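Local coordinates for Serine/threonine-protein acetyltransferase HopZ1a (Pseudomonas syringae pv. syringae, PDB 5KLP) that acetylates serine and threonine residues of host proteins, tubulin among them, from acetyl-CoA with inositol hexakisphosphate as cofactor, and so impairs the microtubule network and immunity, at residues A[159-162]-A[163-167]; A[219-222]-A[223-227]. The protein carries 10 engineered substitutions. All blocks are in the same frame, centred on the assembly; numbering follows the deposited sequence.

Overall arrangement
Both contacts are local, each made by one continuous piece of chain, and their centres lie about 21 Å apart without touching. Contact 1 (159-162 with 163-167) is the C-terminal part of helix 153-167, which links two strands of the central mixed sheet; it is partly buried, its side chains meet as one methyl-methyl pair and as a leucine against two carboxylates, and only backbone hydrogen bonds join its segments. Contact 2 (219-222 with 223-227) is a surface turn running into the short helix 222-225, away from the annotated sites, and it adds a salt bridge between side chains. Contact 1 leans on helix 91-98, whereas contact 2 leans on the edge strand 248-251 and helix 252-255.

Contact 1 (A[159-162]-A[163-167]); sequences NLTL and EDLSE
Residues 159-162 and 163-167 form consecutive turns of one helix, joined by four i to i+4 backbone bonds. E163 N reaches N159 O at 2.8 Å, and D164 N, L165 N and S166 N continue the series to the carbonyl oxygens of L160, T161 and L162. The straightest joins L165 N to T161 O (2.9 Å, 167° at the hydrogen). L160 brings its CD1 branch up to two carboxylates: CD1 lies 3.7 Å from E163 OE1 and equally far from D164 OD2. CG anti to the backbone N (chi1 -179°) carries the leucine towards the next turn, although its CB sets out away from it. This helix 153-167 is the crossover of a beta-alpha-beta unit between the parallel strands 138-143 and 175-179 of the central sheet. D164 folds its CG back beside its own backbone N (chi1 -71°), bringing OD2 within 3.3 Å of L160 O; these are two acceptors, and OD2 is instead bonded to H91 NE2 of helix 91-98. On the buried side T161 and L165 run alongside each other, pointing the same way, with T161 CG2 4.0 Å from L165 CD1. T161 also touches H91, and L165 packs on L98, while L162 meets L172, M243 and A247.

Contact 2 (A[219-222]-A[223-227]); sequences LSTE and SESRA
E222 and R226, four residues apart, form a salt bridge in which R226 NH1 donates to E222 OE2 at 2.9 Å. The carboxylate oxygen sits at the edge of the guanidinium, in its plane, and is met nearly along its C-O axis. The two flat groups are almost coplanar, 22° apart. Both side chains are extended and lie side by side; with CG anti to the backbone N in each (chi1 near 180°), they point the same way. Further partners fix both ends: OE1 of E222 is hydrogen-bonded to H248 ND1 and OE2 to A249 N, while R226 bonds through NH1 to A247 O and through NH2 to E235 in a second salt bridge.

The backbone bonds come next. A type II turn from L219 to E222 leads into helix 222-225, placing T221 at the N-cap position. T221 OG1 makes no capping bond and turns back to hydrogen-bond S220 O, at an unusually short 2.5 Å that is to be read with caution. T221 O accepts twice, from S225 N at 2.7 Å and from E224 N, the latter lying well above the carbonyl plane. R226 N closes the next turn on E222 O.

Packing is slight. S225 CB rests 3.4 Å from T221 OG1, while S225 OG is engaged by D254 and F251 N. A chi1 of 54° sets E224 CG between its backbone N and carbonyl carbon, 3.3 Å from T221 O; the bend at chi2 then turns the carboxylate.

With a carboxylate shared between R226, H248 and the A249 amide, E222 is probably held as the anion; its hydrogen bonds tie this surface turn to strand 248-251, and the salt bridge of R226 with E235 ties it to helix 230-238.

Contact 1 (A[159-162]-A[163-167])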
loop_
_atom_site.group_PDB
_atom_site.type_symbol
_atom_site.label_atom_id
_atom_site.label_comp_id
_atom_site.label_asym_id
_atom_site.label_seq_id
_atom_site.Cartn_x
_atom_site.Cartn_y
_atom_site.Cartn_z
ATOM N N ASN A 159 -13.640 9.885 -2.995
ATOM C CA ASN A 159 -14.474 10.640 -3.931
ATOM C C ASN A 159 -13.873 12.001 -4.272
ATOM O O ASN A 159 -13.991 12.471 -5.410
ATOM C CB ASN A 159 -15.897 10.804 -3.377
ATOM C CG ASN A 159 -16.780 9.603 -3.712
ATOM O OD1 ASN A 159 -16.619 8.988 -4.766
ATOM N ND2 ASN A 159 -17.701 9.259 -2.813
ATOM N N LEU A 160 -13.240 12.646 -3.292
ATOM C CA LEU A 160 -12.569 13.912 -3.569
ATOM C C LEU A 160 -11.465 13.708 -4.620
ATOM O O LEU A 160 -11.368 14.460 -5.582
ATOM C CB LEU A 160 -11.999 14.526 -2.278
ATOM C CG LEU A 160 -11.274 15.870 -2.414
ATOM C CD1 LEU A 160 -12.227 16.953 -2.967
ATOM C CD2 LEU A 160 -10.684 16.320 -1.078
ATOM N N THR A 161 -10.644 12.681 -4.434
ATOM C CA THR A 161 -9.595 12.351 -5.396
ATOM C C THR A 161 -10.176 12.096 -6.789
ATOM O O THR A 161 -9.703 12.649 -7.787
ATOM C CB THR A 161 -8.797 11.117 -4.928
ATOM O OG1 THR A 161 -8.262 11.383 -3.635
ATOM C CG2 THR A 161 -7.641 10.790 -5.894
ATOM N N LEU A 162 -11.222 11.280 -6.851
ATOM C CA LEU A 162 -11.866 10.975 -8.125
ATOM C C LEU A 162 -12.431 12.239 -8.767
ATOM O O LEU A 162 -12.319 12.452 -9.984
ATOM C CB LEU A 162 -12.975 9.935 -7.932
ATOM C CG LEU A 162 -12.533 8.548 -7.456
ATOM C CD1 LEU A 162 -13.739 7.652 -7.186
ATOM C CD2 LEU A 162 -11.629 7.895 -8.499
ATOM N N GLU A 163 -13.053 13.070 -7.948
ATOM C CA GLU A 163 -13.652 14.298 -8.459
ATOM C C GLU A 163 -12.589 15.196 -9.084
ATOM O O GLU A 163 -12.765 15.742 -10.183
ATOM C CB GLU A 163 -14.382 15.029 -7.339
ATOM C CG GLU A 163 -15.057 16.306 -7.767
ATOM C CD GLU A 163 -15.548 17.106 -6.576
ATOM O OE1 GLU A 163 -14.731 17.377 -5.671
ATOM O OE2 GLU A 163 -16.747 17.462 -6.543
ATOM N N ASP A 164 -11.477 15.343 -8.378
ATOM C CA ASP A 164 -10.395 16.184 -8.855
ATOM C C ASP A 164 -9.759 15.593 -10.113
ATOM O O ASP A 164 -9.487 16.317 -11.060
ATOM C CB ASP A 164 -9.353 16.400 -7.742
ATOM C CG ASP A 164 -9.870 17.308 -6.616
ATOM O OD1 ASP A 164 -10.712 18.191 -6.902
ATOM O OD2 ASP A 164 -9.433 17.150 -5.451
ATOM N N LEU A 165 -9.546 14.283 -10.130
ATOM C CA LEU A 165 -9.024 13.616 -11.319
ATOM C C LEU A 165 -9.907 13.903 -12.535
ATOM O O LEU A 165 -9.417 14.296 -13.599
ATOM C CB LEU A 165 -8.930 12.103 -11.075
ATOM C CG LEU A 165 -7.706 11.626 -10.278
ATOM C CD1 LEU A 165 -7.871 10.200 -9.798
ATOM C CD2 LEU A 165 -6.468 11.716 -11.161
ATOM N N SER A 166 -11.212 13.740 -12.346
ATOM C CA SER A 166 -12.192 13.926 -13.410
ATOM C C SER A 166 -12.181 15.364 -13.942
ATOM O O SER A 166 -12.100 15.600 -15.158
ATOM C CB SER A 166 -13.581 13.547 -12.897
ATOM O OG SER A 166 -14.532 13.586 -13.938
ATOM N N GLU A 167 -12.242 16.320 -13.022
ATOM C CA GLU A 167 -12.242 17.733 -13.377
ATOM C C GLU A 167 -10.957 18.129 -14.094
ATOM O O GLU A 167 -10.949 19.087 -14.866
ATOM C CB GLU A 167 -12.432 18.605 -12.125
ATOM C CG GLU A 167 -13.830 18.527 -11.531
ATOM C CD GLU A 167 -13.945 19.206 -10.170
ATOM O OE1 GLU A 167 -12.986 19.884 -9.745
ATOM O OE2 GLU A 167 -15.000 19.051 -9.519
#

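Contact 2 (A[219-222]-A[223-227])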
loop_
_atom_site.group_PDB
_atom_site.type_symbol
_atom_site.label_atom_id
_atom_site.label_comp_id
_atom_site.label_asym_id
_atom_site.label_seq_id
_atom_site.Cartn_x
_atom_site.Cartn_y
_atom_site.Cartn_z
ATOM N N LEU A 219 -11.933 -3.369 -15.856
ATOM C CA LEU A 219 -11.128 -3.982 -14.797
ATOM C C LEU A 219 -11.515 -5.449 -14.622
ATOM O O LEU A 219 -12.683 -5.772 -14.367
ATOM C CB LEU A 219 -11.306 -3.231 -13.477
ATOM C CG LEU A 219 -10.591 -3.849 -12.260
ATOM C CD1 LEU A 219 -9.070 -3.794 -12.420
ATOM C CD2 LEU A 219 -11.033 -3.197 -10.942
ATOM N N SER A 220 -10.545 -6.341 -14.767
ATOM C CA SER A 220 -10.840 -7.763 -14.689
ATOM C C SER A 220 -11.427 -8.129 -13.317
ATOM O O SER A 220 -11.049 -7.550 -12.290
ATOM C CB SER A 220 -9.585 -8.590 -14.989
ATOM O OG SER A 220 -9.818 -9.968 -14.762
ATOM N N THR A 221 -12.391 -9.051 -13.349
ATOM C CA THR A 221 -13.096 -9.619 -12.187
ATOM C C THR A 221 -14.072 -8.652 -11.519
ATOM O O THR A 221 -14.771 -9.035 -10.577
ATOM C CB THR A 221 -12.126 -10.133 -11.078
ATOM O OG1 THR A 221 -11.603 -9.022 -10.335
ATOM C CG2 THR A 221 -10.980 -10.965 -11.662
ATOM N N GLU A 222 -14.153 -7.423 -12.015
ATOM C CA GLU A 222 -14.909 -6.399 -11.300
ATOM C C GLU A 222 -16.360 -6.790 -11.077
ATOM O O GLU A 222 -16.917 -6.511 -10.015
ATOM C CB GLU A 222 -14.848 -5.052 -12.018
ATOM C CG GLU A 222 -15.545 -3.951 -11.223
ATOM C CD GLU A 222 -15.466 -2.591 -11.881
ATOM O OE1 GLU A 222 -15.077 -2.519 -13.069
ATOM O OE2 GLU A 222 -15.778 -1.591 -11.200
ATOM N N SER A 223 -16.951 -7.463 -12.060
ATOM C CA SER A 223 -18.348 -7.878 -11.979
ATOM C C SER A 223 -18.673 -8.725 -10.738
ATOM O O SER A 223 -19.809 -8.708 -10.272
ATOM C CB SER A 223 -18.733 -8.654 -13.244
ATOM O OG SER A 223 -17.902 -9.790 -13.414
ATOM N N GLU A 224 -17.702 -9.473 -10.214
ATOM C CA GLU A 224 -17.889 -10.200 -8.944
ATOM C C GLU A 224 -17.095 -9.583 -7.780
ATOM O O GLU A 224 -17.521 -9.640 -6.626
ATOM C CB GLU A 224 -17.521 -11.678 -9.089
ATOM C CG GLU A 224 -16.136 -11.920 -9.641
ATOM C CD GLU A 224 -16.169 -12.560 -11.011
ATOM O OE1 GLU A 224 -17.281 -12.739 -11.559
ATOM O OE2 GLU A 224 -15.084 -12.878 -11.544
ATOM N N SER A 225 -15.928 -9.022 -8.083
ATOM C CA SER A 225 -14.990 -8.617 -7.039
ATOM C C SER A 225 -15.437 -7.354 -6.303
ATOM O O SER A 225 -15.230 -7.228 -5.097
ATOM C CB SER A 225 -13.594 -8.403 -7.638
ATOM O OG SER A 225 -12.631 -8.164 -6.620
ATOM N N ARG A 226 -16.043 -6.421 -7.031
ATOM C CA ARG A 226 -16.462 -5.147 -6.441
ATOM C C ARG A 226 -17.447 -5.368 -5.292
ATOM O O ARG A 226 -17.395 -4.681 -4.273
ATOM C CB ARG A 226 -17.073 -4.249 -7.519
ATOM C CG ARG A 226 -17.512 -2.878 -7.037
ATOM C CD ARG A 226 -17.781 -1.987 -8.240
ATOM N NE ARG A 226 -18.254 -0.671 -7.854
ATOM C CZ ARG A 226 -17.874 0.462 -8.437
ATOM N NH1 ARG A 226 -17.008 0.430 -9.448
ATOM N NH2 ARG A 226 -18.359 1.621 -8.005
ATOM N N ALA A 227 -18.332 -6.350 -5.459
ATOM C CA ALA A 227 -19.338 -6.673 -4.450
ATOM C C ALA A 227 -18.709 -7.212 -3.155
ATOM O O ALA A 227 -19.348 -7.208 -2.105
ATOM C CB ALA A 227 -20.351 -7.699 -5.016
#